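Side-chain contact in DUF596 domain-containing protein (Neisseria meningitidis, PDB 2O5H), which is of unknown function and has a small alpha-beta fold, mostly helical, with a short antiparallel sheet: residues A54-F59 / Q86-V91. Residues are numbered along the deposited sequence; the frame is centred on the assembly and turned at random.
Sequences AFFILF and QIFREV
Phe56 of helix 48-64 meets Arg89 of helix 81-91 with a ring face and Phe88 with its ring edge. The two helix segments run nearly antiparallel, at 158°, with axes 11.8 Å apart, and large side chains fill the gap. Arg89 can be followed outward from its backbone. Its CB does not itself touch Phe56. The contact begins at CG, anti to the carbonyl carbon (chi1 -81°), which lies over one face of the Phe56 ring. This is an off-centre CH-pi contact, with Arg89 CG 4.1 Å from the Phe56 ring centroid. The extended chain carries Arg89 NE across that face. Arg89 CZ lies 3.5 Å from Phe56 CD2, which sits over the centre of the guanidinium. Arg89 NH1 comes 3.9 Å from Phe56 CD2, and Arg89 NH2 meets Phe56 CD2 and CB. Ring and guanidinium planes are tilted 34° apart. Glu85 OE2 forms a salt bridge with Arg89 NE, and Glu53 OE2 with Arg89 NH1. At the ring edge, Phe56 CE1 is 3.6 Å from Phe88 CB. Phe55 CD2 lies over a face of the Phe56 ring, and Trp92 also meets this ring. Phe59 turns its edge, through CZ, to the face of Phe88; the centroids are 5.0 Å apart. No hydrogen bond joins the two segments. Aromatic and apolar packing and the Arg89-Glu53 salt bridge together join the helices, and both glutamates probably balance the arginine charge and keep its guanidinium against Phe56.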
loop_
_atom_site.group_PDB
_atom_site.type_symbol
_atom_site.label_atom_id
_atom_site.label_comp_id
_atom_site.label_asym_id
_atom_site.label_seq_id
_atom_site.Cartn_x
_atom_site.Cartn_y
_atom_site.Cartn_z
ATOM N N ALA A 54 6.229 -12.586 -7.412
ATOM C CA ALA A 54 5.672 -12.599 -6.059
ATOM C C ALA A 54 4.344 -11.839 -6.013
ATOM O O ALA A 54 3.319 -12.342 -5.459
ATOM C CB ALA A 54 6.656 -11.974 -5.109
ATOM N N PHE A 55 4.345 -10.643 -6.597
ATOM C CA PHE A 55 3.121 -9.898 -6.668
ATOM C C PHE A 55 1.972 -10.722 -7.268
ATOM O O PHE A 55 0.883 -10.766 -6.699
ATOM C CB PHE A 55 3.307 -8.571 -7.413
ATOM C CG PHE A 55 2.002 -7.839 -7.660
ATOM C CD1 PHE A 55 1.527 -6.903 -6.735
ATOM C CD2 PHE A 55 1.253 -8.086 -8.833
ATOM C CE1 PHE A 55 0.330 -6.211 -6.961
ATOM C CE2 PHE A 55 0.050 -7.415 -9.054
ATOM C CZ PHE A 55 -0.408 -6.487 -8.125
ATOM N N PHE A 56 2.198 -11.354 -8.416
ATOM C CA PHE A 56 1.134 -12.101 -9.084
ATOM C C PHE A 56 0.701 -13.339 -8.329
ATOM O O PHE A 56 -0.461 -13.736 -8.421
ATOM C CB PHE A 56 1.503 -12.408 -10.558
ATOM C CG PHE A 56 1.335 -11.218 -11.452
ATOM C CD1 PHE A 56 0.057 -10.643 -11.617
ATOM C CD2 PHE A 56 2.425 -10.614 -12.059
ATOM C CE1 PHE A 56 -0.113 -9.518 -12.407
ATOM C CE2 PHE A 56 2.239 -9.443 -12.891
ATOM C CZ PHE A 56 0.981 -8.925 -13.064
ATOM N N ILE A 57 1.604 -13.966 -7.571
ATOM C CA ILE A 57 1.184 -15.133 -6.773
ATOM C C ILE A 57 0.223 -14.659 -5.666
ATOM O O ILE A 57 -0.794 -15.289 -5.391
ATOM C CB ILE A 57 2.376 -15.875 -6.123
ATOM C CG1 ILE A 57 3.250 -16.514 -7.208
ATOM C CG2 ILE A 57 1.892 -16.977 -5.106
ATOM C CD1 ILE A 57 4.653 -16.805 -6.732
ATOM N N LEU A 58 0.553 -13.529 -5.046
ATOM C CA LEU A 58 -0.232 -13.032 -3.932
ATOM C C LEU A 58 -1.591 -12.557 -4.464
ATOM O O LEU A 58 -2.633 -12.898 -3.920
ATOM C CB LEU A 58 0.508 -11.881 -3.228
ATOM C CG LEU A 58 -0.220 -11.093 -2.096
ATOM C CD1 LEU A 58 -0.647 -12.032 -0.917
ATOM C CD2 LEU A 58 0.716 -9.990 -1.615
ATOM N N PHE A 59 -1.532 -11.738 -5.503
ATOM C CA PHE A 59 -2.692 -11.223 -6.239
ATOM C C PHE A 59 -3.641 -12.367 -6.595
ATOM O O PHE A 59 -4.834 -12.316 -6.272
ATOM C CB PHE A 59 -2.099 -10.537 -7.461
ATOM C CG PHE A 59 -3.057 -10.006 -8.475
ATOM C CD1 PHE A 59 -3.621 -8.744 -8.324
ATOM C CD2 PHE A 59 -3.268 -10.716 -9.675
ATOM C CE1 PHE A 59 -4.454 -8.207 -9.344
ATOM C CE2 PHE A 59 -4.084 -10.203 -10.692
ATOM C CZ PHE A 59 -4.671 -8.941 -10.526
ATOM N N GLN A 86 -3.369 -12.103 -16.712
ATOM C CA GLN A 86 -2.964 -11.874 -18.105
ATOM C C GLN A 86 -3.222 -10.430 -18.499
ATOM O O GLN A 86 -2.415 -9.808 -19.211
ATOM C CB GLN A 86 -3.700 -12.832 -19.081
ATOM C CG GLN A 86 -3.066 -12.923 -20.461
ATOM C CD GLN A 86 -1.557 -13.246 -20.373
ATOM O OE1 GLN A 86 -1.184 -14.321 -19.934
ATOM N NE2 GLN A 86 -0.702 -12.280 -20.717
ATOM N N ILE A 87 -4.344 -9.906 -18.015
ATOM C CA ILE A 87 -4.760 -8.532 -18.278
ATOM C C ILE A 87 -3.686 -7.569 -17.729
ATOM O O ILE A 87 -3.202 -6.675 -18.446
ATOM C CB ILE A 87 -6.192 -8.313 -17.659
ATOM C CG1 ILE A 87 -7.221 -9.033 -18.556
ATOM C CG2 ILE A 87 -6.546 -6.771 -17.423
ATOM C CD1 ILE A 87 -8.661 -9.113 -17.964
ATOM N N PHE A 88 -3.277 -7.811 -16.491
ATOM C CA PHE A 88 -2.216 -7.019 -15.864
ATOM C C PHE A 88 -0.821 -7.224 -16.472
ATOM O O PHE A 88 -0.139 -6.243 -16.743
ATOM C CB PHE A 88 -2.182 -7.304 -14.362
ATOM C CG PHE A 88 -3.158 -6.466 -13.558
ATOM C CD1 PHE A 88 -4.553 -6.647 -13.679
ATOM C CD2 PHE A 88 -2.678 -5.494 -12.664
ATOM C CE1 PHE A 88 -5.458 -5.854 -12.935
ATOM C CE2 PHE A 88 -3.583 -4.697 -11.906
ATOM C CZ PHE A 88 -4.964 -4.886 -12.033
ATOM N N ARG A 89 -0.418 -8.475 -16.697
ATOM C CA ARG A 89 0.864 -8.755 -17.378
ATOM C C ARG A 89 1.007 -8.057 -18.737
ATOM O O ARG A 89 2.096 -7.555 -19.073
ATOM C CB ARG A 89 1.133 -10.269 -17.503
ATOM C CG ARG A 89 1.696 -10.844 -16.193
ATOM C CD ARG A 89 2.210 -12.227 -16.389
ATOM N NE ARG A 89 2.431 -12.930 -15.138
ATOM C CZ ARG A 89 3.572 -12.929 -14.451
ATOM N NH1 ARG A 89 4.627 -12.241 -14.879
ATOM N NH2 ARG A 89 3.642 -13.619 -13.315
ATOM N N GLU A 90 -0.086 -7.983 -19.491
ATOM C CA GLU A 90 -0.027 -7.409 -20.816
ATOM C C GLU A 90 0.395 -5.950 -20.827
ATOM O O GLU A 90 0.932 -5.491 -21.827
ATOM C CB GLU A 90 -1.354 -7.616 -21.582
ATOM C CG GLU A 90 -1.489 -9.070 -22.020
ATOM C CD GLU A 90 -2.478 -9.298 -23.147
ATOM O OE1 GLU A 90 -2.891 -8.317 -23.809
ATOM O OE2 GLU A 90 -2.836 -10.474 -23.380
ATOM N N VAL A 91 0.189 -5.241 -19.711
ATOM C CA VAL A 91 0.431 -3.799 -19.635
ATOM C C VAL A 91 1.430 -3.472 -18.502
ATOM O O VAL A 91 1.694 -2.313 -18.194
ATOM C CB VAL A 91 -0.922 -3.014 -19.408
ATOM C CG1 VAL A 91 -1.790 -3.059 -20.652
ATOM C CG2 VAL A 91 -1.700 -3.580 -18.211
#